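Local coordinates for putative 3-hydroxybutyryl-CoA dehydratase (Rhodopseudomonas palustris, PDB 3HIN), which probably acts as a lyase of the crotonase family, consistent with the hydration or dehydration of acyl-CoA thioesters such as 3-hydroxybutyryl-CoA, at residues Gly24-Ile29 with Lys200-Gly205; Ala46-Cys51 with Asp100-Cys105; Ile59-Ile64 with Asn206-Asn211. All coordinates share one frame; numbering follows the deposited sequence.

How the interactions relate
From the N terminus, strand 26-31 holds the earliest segment: interaction 1 joins it to residues 200-205 of helix 197-208, closing a loop of 170 residues. Within that loop lies interaction 2, a shorter closure of 48 residues between helix 42-51 and the end of helix 85-103. Interaction 3 starts at strand 61-66, between the two helices of interaction 2, and runs to residues 206-211, closing just after interaction 1, so it crosses both others along the chain. Interactions 1 and 3 put one helix against neighbouring parallel strands, probably hydrogen-bonded through Ile29 N and Val63 O. Interaction 2 meets these strands through Leu48, Cys51, Ile102 and Cys105.

Interaction 1. Residues Gly24-Ile29 with Lys200-Gly205; sequences GPVLTI and KALELG
Val26 and Leu202 make the main apolar contact between an inner strand of the crotonase-fold sheet, 26-31, and helix 197-208, which packs on it. The short strand and helix segments run roughly antiparallel, 151° between their directions, with axes 9.5 Å apart at closest.

Among the side-chain contacts, CD1 of Leu202 does the touching: it lies 3.7 Å from Val26 CG1 and is almost as near to Val26 CB. With CG anti to the backbone N (chi1 -168°), the leucine reaches across from the flank of its helix, and its length carries CD1 to the valine. A beta-branched valine suits the strand opposite, since its two methyls diverge: CG1 meets the leucine, while CG2 turns to the helix backbone. Thr28, two residues on and on the same strand face, adds its methyl; its hydroxyl is engaged in a weak bond to Asp21 O on the adjoining strand.

Contact with the helix backbone falls to Gly205, where Val26 CA and Gly205 CA are 6.2 Å apart. Having no side chain, the glycine presents its bare main chain to the strand. Val26 CG2 therefore rests directly on it, 3.8 Å from Gly205 C.

Interaction 2. Residues Ala46-Cys51 with Asp100-Cys105; sequences AALKDC and DKIQYC
Leu48 and Lys49 on helix 42-51 face Ile102 and Lys101 near the end of helix 85-103, a helix-helix contact within the crotonase fold that is partly buried and rests on side-chain packing.

Leu48 comes first along the helix. Its CG stands anti to the backbone N (chi1 -175°), which brings the branched end nearer the other helix, where CD2 approaches Ile102 CD1 at 4.5 Å, a loose touch. Leu124 of helix 120-127 touches both residues, so this pair belongs to a larger apolar layer, where bulky aliphatic chains fit well.

Lys49 follows, at the more exposed border, and its CA is 6.6 Å from the CA of Lys101. The hydroxyl of Thr53, just beyond this helix, hydrogen-bonds to Lys49 O, and the Thr53 residue is also touched by the side chain of Lys101. The two amines, NZ of Lys49 and NZ of Lys101, stand 5.4 Å apart, close enough that their like charges probably disfavour one another somewhat. A lysine nevertheless suits such a partly exposed place because its methylenes can pack, and what the two lysines share is aliphatic: CG of Lys49 lies 4.2 Å from CG of Lys101.

Interaction 3. Residues Ile59-Ile64 with Asn206-Asn211; sequences IRAVVI and NRVAQN
Arg60 and Ala209 bring the two backbones within 4.9 Å, from Arg60 CA to Ala209 CA, where the chain enters strand 61-66 and, on the other side, a type I turn runs from Val208 to Asn211. The turn is closed by Asn211 N bonding to Val208 O. A water lies between the two main chains and donates to Val208 O at 3.0 Å, so that this carbonyl takes a second bond besides that of the turn; the water's other arm, to Arg60 O, is too short to be trusted and remains doubtful.

One direct hydrogen bond joins the segments: Arg60 NE gives its N-H to Ala209 O at 2.8 Å, with an N-H...O angle of 151°. The oxygen lies at the guanidinium edge, only 7° out of that plane, whereas the donor is somewhat tilted from the carbonyl plane. Bending of the arginine chain at chi3 (-66°) turns NE back to the carbonyl. The long side chain suits this exposed place, as its methylenes pack along the turn while its cationic end bonds to a main-chain oxygen.

Strand 61-66 is an inner strand of the crotonase-fold sheet, beside strand 26-31, and helix 197-208 lies over both. Pro25, from the chain leading into that neighbouring strand, touches both Arg60 and Ala209.

Small residues allow the close approach. The methyl CB of Ala209 sits 4.0 Å from Arg60 CB. Ala61, the first strand residue, points its methyl at the helix, and Ala61 CB meets Val208 CG2 at 3.5 Å. The same CG2 also comes near Arg60 O. Across the turn, from just before it, Arg207 NH1 donates to Asn211 OD1 at 3.1 Å, with the oxygen in the guanidinium plane.

Interaction 1. Residues Gly24-Ile29 with Lys200-Gly205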
loop_
_atom_site.group_PDB
_atom_site.type_symbol
_atom_site.label_atom_id
_atom_site.label_comp_id
_atom_site.label_asym_id
_atom_site.label_seq_id
_atom_site.Cartn_x
_atom_site.Cartn_y
_atom_site.Cartn_z
ATOM N N GLY A 24 35.957 -17.603 10.527
ATOM C CA GLY A 24 36.191 -17.845 9.104
ATOM C C GLY A 24 35.489 -16.735 8.342
ATOM O O GLY A 24 35.686 -15.576 8.639
ATOM N N PRO A 25 34.635 -17.078 7.372
ATOM C CA PRO A 25 34.078 -15.955 6.597
ATOM C C PRO A 25 32.668 -15.540 7.085
ATOM O O PRO A 25 31.901 -14.914 6.336
ATOM C CB PRO A 25 34.034 -16.542 5.182
ATOM C CG PRO A 25 33.527 -17.968 5.449
ATOM C CD PRO A 25 34.282 -18.387 6.778
ATOM N N VAL A 26 32.336 -15.952 8.309
ATOM C CA VAL A 26 31.057 -15.666 8.933
ATOM C C VAL A 26 31.183 -14.610 10.041
ATOM O O VAL A 26 31.879 -14.810 11.071
ATOM C CB VAL A 26 30.419 -16.934 9.539
ATOM C CG1 VAL A 26 28.966 -16.635 10.038
ATOM C CG2 VAL A 26 30.398 -18.038 8.475
ATOM N N LEU A 27 30.516 -13.492 9.811
ATOM C CA LEU A 27 30.380 -12.438 10.813
ATOM C C LEU A 27 29.296 -12.859 11.788
ATOM O O LEU A 27 28.133 -13.025 11.403
ATOM C CB LEU A 27 30.008 -11.139 10.146
ATOM C CG LEU A 27 29.905 -9.881 11.028
ATOM C CD1 LEU A 27 31.296 -9.419 11.472
ATOM C CD2 LEU A 27 29.125 -8.793 10.333
ATOM N N THR A 28 29.670 -13.096 13.037
ATOM C CA THR A 28 28.660 -13.466 13.980
ATOM C C THR A 28 28.282 -12.315 14.868
ATOM O O THR A 28 29.177 -11.610 15.368
ATOM C CB THR A 28 29.059 -14.701 14.815
ATOM O OG1 THR A 28 30.090 -14.362 15.744
ATOM C CG2 THR A 28 29.472 -15.849 13.844
ATOM N N ILE A 29 26.978 -12.171 15.106
ATOM C CA ILE A 29 26.441 -11.017 15.798
ATOM C C ILE A 29 25.531 -11.429 16.951
ATOM O O ILE A 29 24.365 -11.783 16.746
ATOM C CB ILE A 29 25.611 -10.148 14.852
ATOM C CG1 ILE A 29 26.468 -9.559 13.739
ATOM C CG2 ILE A 29 25.001 -8.993 15.657
ATOM C CD1 ILE A 29 25.632 -8.727 12.667
ATOM N N LYS A 200 24.192 -25.002 14.335
ATOM C CA LYS A 200 23.588 -25.241 13.015
ATOM C C LYS A 200 23.743 -23.984 12.120
ATOM O O LYS A 200 24.146 -24.062 10.946
ATOM C CB LYS A 200 22.113 -25.669 13.116
ATOM C CG LYS A 200 21.476 -25.884 11.730
ATOM C CD LYS A 200 22.127 -27.133 11.032
ATOM C CE LYS A 200 21.293 -27.655 9.865
ATOM N NZ LYS A 200 21.934 -28.808 9.164
ATOM N N ALA A 201 23.462 -22.821 12.687
ATOM C CA ALA A 201 23.427 -21.599 11.902
ATOM C C ALA A 201 24.801 -21.375 11.377
ATOM O O ALA A 201 24.955 -20.904 10.237
ATOM C CB ALA A 201 22.974 -20.396 12.749
ATOM N N LEU A 202 25.806 -21.707 12.189
ATOM C CA LEU A 202 27.163 -21.513 11.743
ATOM C C LEU A 202 27.562 -22.527 10.665
ATOM O O LEU A 202 28.275 -22.191 9.720
ATOM C CB LEU A 202 28.122 -21.524 12.915
ATOM C CG LEU A 202 29.557 -21.037 12.624
ATOM C CD1 LEU A 202 29.658 -19.589 12.165
ATOM C CD2 LEU A 202 30.555 -21.249 13.834
ATOM N N GLU A 203 27.122 -23.765 10.742
ATOM C CA GLU A 203 27.407 -24.605 9.587
ATOM C C GLU A 203 26.674 -24.154 8.302
ATOM O O GLU A 203 27.225 -24.263 7.213
ATOM C CB GLU A 203 27.206 -26.090 9.886
ATOM C CG GLU A 203 25.762 -26.458 9.910
ATOM C CD GLU A 203 25.463 -27.834 9.306
ATOM O OE1 GLU A 203 26.006 -28.828 9.863
ATOM O OE2 GLU A 203 24.632 -27.887 8.340
ATOM N N LEU A 204 25.448 -23.643 8.420
ATOM C CA LEU A 204 24.789 -23.030 7.275
ATOM C C LEU A 204 25.563 -21.849 6.754
ATOM O O LEU A 204 25.686 -21.691 5.557
ATOM C CB LEU A 204 23.355 -22.615 7.573
ATOM C CG LEU A 204 22.438 -23.799 7.907
ATOM C CD1 LEU A 204 21.070 -23.289 8.259
ATOM C CD2 LEU A 204 22.280 -24.701 6.742
ATOM N N GLY A 205 26.108 -21.013 7.638
ATOM C CA GLY A 205 26.872 -19.821 7.144
ATOM C C GLY A 205 28.127 -20.278 6.382
ATOM O O GLY A 205 28.451 -19.755 5.314
#

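Interaction 2. Residues Ala46-Cys51 with Asp100-Cys105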
loop_
_atom_site.group_PDB
_atom_site.type_symbol
_atom_site.label_atom_id
_atom_site.label_comp_id
_atom_site.label_asym_id
_atom_site.label_seq_id
_atom_site.Cartn_x
_atom_site.Cartn_y
_atom_site.Cartn_z
ATOM N N ALA A 46 20.905 0.671 16.566
ATOM C CA ALA A 46 21.917 1.488 15.868
ATOM C C ALA A 46 23.251 0.753 15.720
ATOM O O ALA A 46 23.882 0.785 14.646
ATOM C CB ALA A 46 22.100 2.819 16.540
ATOM N N ALA A 47 23.673 0.071 16.786
ATOM C CA ALA A 47 24.888 -0.759 16.745
ATOM C C ALA A 47 24.729 -1.841 15.703
ATOM O O ALA A 47 25.681 -2.117 15.026
ATOM C CB ALA A 47 25.193 -1.433 18.099
ATOM N N LEU A 48 23.554 -2.475 15.656
ATOM C CA LEU A 48 23.213 -3.471 14.632
ATOM C C LEU A 48 23.335 -2.943 13.187
ATOM O O LEU A 48 24.004 -3.516 12.369
ATOM C CB LEU A 48 21.778 -3.979 14.858
ATOM C CG LEU A 48 21.286 -5.108 13.955
ATOM C CD1 LEU A 48 22.324 -6.265 13.978
ATOM C CD2 LEU A 48 19.858 -5.659 14.370
ATOM N N LYS A 49 22.702 -1.837 12.895
ATOM C CA LYS A 49 22.821 -1.228 11.605
ATOM C C LYS A 49 24.291 -1.016 11.211
ATOM O O LYS A 49 24.688 -1.293 10.070
ATOM C CB LYS A 49 22.117 0.104 11.678
ATOM C CG LYS A 49 21.941 0.830 10.374
ATOM C CD LYS A 49 21.094 2.090 10.653
ATOM C CE LYS A 49 21.468 3.224 9.731
ATOM N NZ LYS A 49 20.546 3.126 8.553
ATOM N N ASP A 50 25.075 -0.517 12.168
ATOM C CA ASP A 50 26.509 -0.340 11.990
ATOM C C ASP A 50 27.205 -1.617 11.579
ATOM O O ASP A 50 27.970 -1.592 10.633
ATOM C CB ASP A 50 27.180 0.184 13.266
ATOM C CG ASP A 50 27.057 1.691 13.428
ATOM O OD1 ASP A 50 26.419 2.328 12.530
ATOM O OD2 ASP A 50 27.575 2.235 14.462
ATOM N N CYS A 51 26.955 -2.721 12.287
ATOM C CA CYS A 51 27.630 -3.985 11.941
ATOM C C CYS A 51 27.294 -4.406 10.516
ATOM O O CYS A 51 28.128 -4.966 9.850
ATOM C CB CYS A 51 27.145 -5.113 12.804
ATOM S SG CYS A 51 27.736 -5.012 14.406
ATOM N N ASP A 100 16.274 -3.179 6.885
ATOM C CA ASP A 100 16.600 -3.224 5.458
ATOM C C ASP A 100 18.037 -3.735 5.302
ATOM O O ASP A 100 18.350 -4.399 4.323
ATOM C CB ASP A 100 16.519 -1.827 4.809
ATOM C CG ASP A 100 15.112 -1.437 4.381
ATOM O OD1 ASP A 100 14.927 -0.223 4.267
ATOM O OD2 ASP A 100 14.175 -2.277 4.186
ATOM N N LYS A 101 18.934 -3.408 6.241
ATOM C CA LYS A 101 20.330 -3.887 6.089
ATOM C C LYS A 101 20.421 -5.399 6.324
ATOM O O LYS A 101 21.395 -6.001 5.968
ATOM C CB LYS A 101 21.231 -3.197 7.120
ATOM C CG LYS A 101 21.157 -1.683 7.050
ATOM C CD LYS A 101 21.703 -1.174 5.769
ATOM C CE LYS A 101 22.508 0.127 6.037
ATOM N NZ LYS A 101 23.376 0.423 4.824
ATOM N N ILE A 102 19.425 -5.997 6.954
ATOM C CA ILE A 102 19.363 -7.442 7.028
ATOM C C ILE A 102 18.771 -8.021 5.736
ATOM O O ILE A 102 19.400 -8.815 5.040
ATOM C CB ILE A 102 18.450 -7.862 8.168
ATOM C CG1 ILE A 102 18.900 -7.158 9.474
ATOM C CG2 ILE A 102 18.477 -9.396 8.330
ATOM C CD1 ILE A 102 18.281 -7.807 10.782
ATOM N N GLN A 103 17.539 -7.635 5.437
ATOM C CA GLN A 103 16.855 -8.113 4.236
ATOM C C GLN A 103 17.707 -7.978 2.976
ATOM O O GLN A 103 17.813 -8.925 2.189
ATOM C CB GLN A 103 15.542 -7.295 3.971
ATOM C CG GLN A 103 14.701 -7.903 2.757
ATOM C CD GLN A 103 13.273 -7.314 2.677
ATOM O OE1 GLN A 103 12.851 -6.572 3.559
ATOM N NE2 GLN A 103 12.521 -7.663 1.621
ATOM N N TYR A 104 18.302 -6.790 2.787
ATOM C CA TYR A 104 18.980 -6.465 1.558
ATOM C C TYR A 104 20.478 -6.562 1.778
ATOM O O TYR A 104 21.258 -5.978 1.027
ATOM C CB TYR A 104 18.545 -5.078 0.972
ATOM C CG TYR A 104 17.082 -5.065 0.655
ATOM C CD1 TYR A 104 16.166 -4.329 1.450
ATOM C CD2 TYR A 104 16.573 -5.889 -0.371
ATOM C CE1 TYR A 104 14.785 -4.376 1.180
ATOM C CE2 TYR A 104 15.205 -5.943 -0.655
ATOM C CZ TYR A 104 14.318 -5.135 0.116
ATOM O OH TYR A 104 12.939 -5.180 -0.159
ATOM N N CYS A 105 20.881 -7.328 2.787
ATOM C CA CYS A 105 22.320 -7.539 3.017
ATOM C C CYS A 105 22.969 -8.183 1.773
ATOM O O CYS A 105 22.366 -9.023 1.095
ATOM C CB CYS A 105 22.499 -8.455 4.245
ATOM S SG CYS A 105 24.233 -8.730 4.833
#

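Interaction 3. Residues Ile59-Ile64 with Asn206-Asn211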
loop_
_atom_site.group_PDB
_atom_site.type_symbol
_atom_site.label_atom_id
_atom_site.label_comp_id
_atom_site.label_asym_id
_atom_site.label_seq_id
_atom_site.Cartn_x
_atom_site.Cartn_y
_atom_site.Cartn_z
ATOM N N ILE A 59 33.795 -11.292 4.378
ATOM C CA ILE A 59 32.640 -11.884 5.036
ATOM C C ILE A 59 31.708 -12.381 3.939
ATOM O O ILE A 59 31.394 -11.630 2.990
ATOM C CB ILE A 59 31.881 -10.861 5.932
ATOM C CG1 ILE A 59 32.731 -10.411 7.150
ATOM C CG2 ILE A 59 30.435 -11.356 6.345
ATOM C CD1 ILE A 59 33.338 -11.515 7.991
ATOM N N ARG A 60 31.282 -13.642 4.086
ATOM C CA ARG A 60 30.346 -14.241 3.125
ATOM C C ARG A 60 29.040 -14.759 3.716
ATOM O O ARG A 60 28.215 -15.271 2.981
ATOM C CB ARG A 60 31.031 -15.281 2.202
ATOM C CG ARG A 60 32.182 -14.667 1.371
ATOM C CD ARG A 60 32.733 -15.618 0.282
ATOM N NE ARG A 60 33.384 -16.770 0.895
ATOM C CZ ARG A 60 34.604 -16.782 1.449
ATOM N NH1 ARG A 60 35.376 -15.673 1.476
ATOM N NH2 ARG A 60 35.047 -17.916 2.002
ATOM N N ALA A 61 28.841 -14.575 5.023
ATOM C CA ALA A 61 27.612 -14.835 5.728
ATOM C C ALA A 61 27.614 -14.139 7.075
ATOM O O ALA A 61 28.681 -13.796 7.622
ATOM C CB ALA A 61 27.388 -16.344 5.907
ATOM N N VAL A 62 26.393 -13.932 7.575
ATOM C CA VAL A 62 26.126 -13.320 8.858
ATOM C C VAL A 62 25.216 -14.246 9.636
ATOM O O VAL A 62 24.156 -14.610 9.131
ATOM C CB VAL A 62 25.368 -11.952 8.751
ATOM C CG1 VAL A 62 25.251 -11.371 10.139
ATOM C CG2 VAL A 62 26.091 -10.992 7.903
ATOM N N VAL A 63 25.624 -14.618 10.852
ATOM C CA VAL A 63 24.735 -15.309 11.807
ATOM C C VAL A 63 24.381 -14.334 12.924
ATOM O O VAL A 63 25.284 -13.806 13.593
ATOM C CB VAL A 63 25.424 -16.539 12.415
ATOM C CG1 VAL A 63 24.631 -17.080 13.609
ATOM C CG2 VAL A 63 25.540 -17.631 11.314
ATOM N N ILE A 64 23.085 -14.076 13.124
ATOM C CA ILE A 64 22.635 -13.318 14.261
ATOM C C ILE A 64 22.052 -14.249 15.321
ATOM O O ILE A 64 21.252 -15.129 15.024
ATOM C CB ILE A 64 21.565 -12.369 13.889
ATOM C CG1 ILE A 64 22.044 -11.425 12.823
ATOM C CG2 ILE A 64 21.065 -11.575 15.176
ATOM C CD1 ILE A 64 20.885 -10.591 12.291
ATOM N N ASN A 206 28.831 -21.283 6.905
ATOM C CA ASN A 206 29.976 -21.847 6.144
ATOM C C ASN A 206 29.581 -22.395 4.767
ATOM O O ASN A 206 30.380 -22.292 3.790
ATOM C CB ASN A 206 30.763 -22.939 6.939
ATOM C CG ASN A 206 31.484 -22.364 8.139
ATOM O OD1 ASN A 206 31.354 -22.875 9.265
ATOM N ND2 ASN A 206 32.230 -21.258 7.912
ATOM N N ARG A 207 28.363 -22.951 4.677
ATOM C CA ARG A 207 27.876 -23.518 3.397
ATOM C C ARG A 207 27.526 -22.431 2.362
ATOM O O ARG A 207 28.045 -22.470 1.243
ATOM C CB ARG A 207 26.746 -24.570 3.618
ATOM C CG ARG A 207 25.955 -24.964 2.359
ATOM C CD ARG A 207 26.869 -25.798 1.401
ATOM N NE ARG A 207 26.166 -26.087 0.161
ATOM C CZ ARG A 207 25.937 -25.215 -0.826
ATOM N NH1 ARG A 207 26.377 -23.982 -0.735
ATOM N NH2 ARG A 207 25.281 -25.584 -1.934
ATOM N N VAL A 208 26.712 -21.432 2.744
ATOM C CA VAL A 208 26.382 -20.318 1.840
ATOM C C VAL A 208 27.660 -19.590 1.450
ATOM O O VAL A 208 27.772 -19.031 0.350
ATOM C CB VAL A 208 25.300 -19.325 2.411
ATOM C CG1 VAL A 208 24.006 -20.033 2.694
ATOM C CG2 VAL A 208 25.825 -18.620 3.710
ATOM N N ALA A 209 28.652 -19.656 2.328
ATOM C CA ALA A 209 29.948 -18.976 2.076
ATOM C C ALA A 209 30.632 -19.460 0.808
ATOM O O ALA A 209 31.472 -18.753 0.251
ATOM C CB ALA A 209 30.876 -19.182 3.249
ATOM N N GLN A 210 30.271 -20.664 0.363
ATOM C CA GLN A 210 30.882 -21.264 -0.802
ATOM C C GLN A 210 30.212 -20.750 -2.082
ATOM O O GLN A 210 30.747 -20.939 -3.184
ATOM C CB GLN A 210 30.660 -22.757 -0.751
ATOM C CG GLN A 210 30.992 -23.446 0.593
ATOM C CD GLN A 210 30.751 -24.961 0.540
ATOM O OE1 GLN A 210 30.063 -25.467 -0.351
ATOM N NE2 GLN A 210 31.357 -25.692 1.471
ATOM N N ASN A 211 29.041 -20.121 -1.973
ATOM C CA ASN A 211 28.296 -19.664 -3.185
ATOM C C ASN A 211 29.013 -18.521 -3.948
ATOM O O ASN A 211 29.730 -17.725 -3.344
ATOM C CB ASN A 211 26.829 -19.260 -2.854
ATOM C CG ASN A 211 26.018 -20.443 -2.293
ATOM O OD1 ASN A 211 26.262 -21.596 -2.647
ATOM N ND2 ASN A 211 25.045 -20.167 -1.465
HETATM O O HOH W 1 27.651 -16.042 0.716
#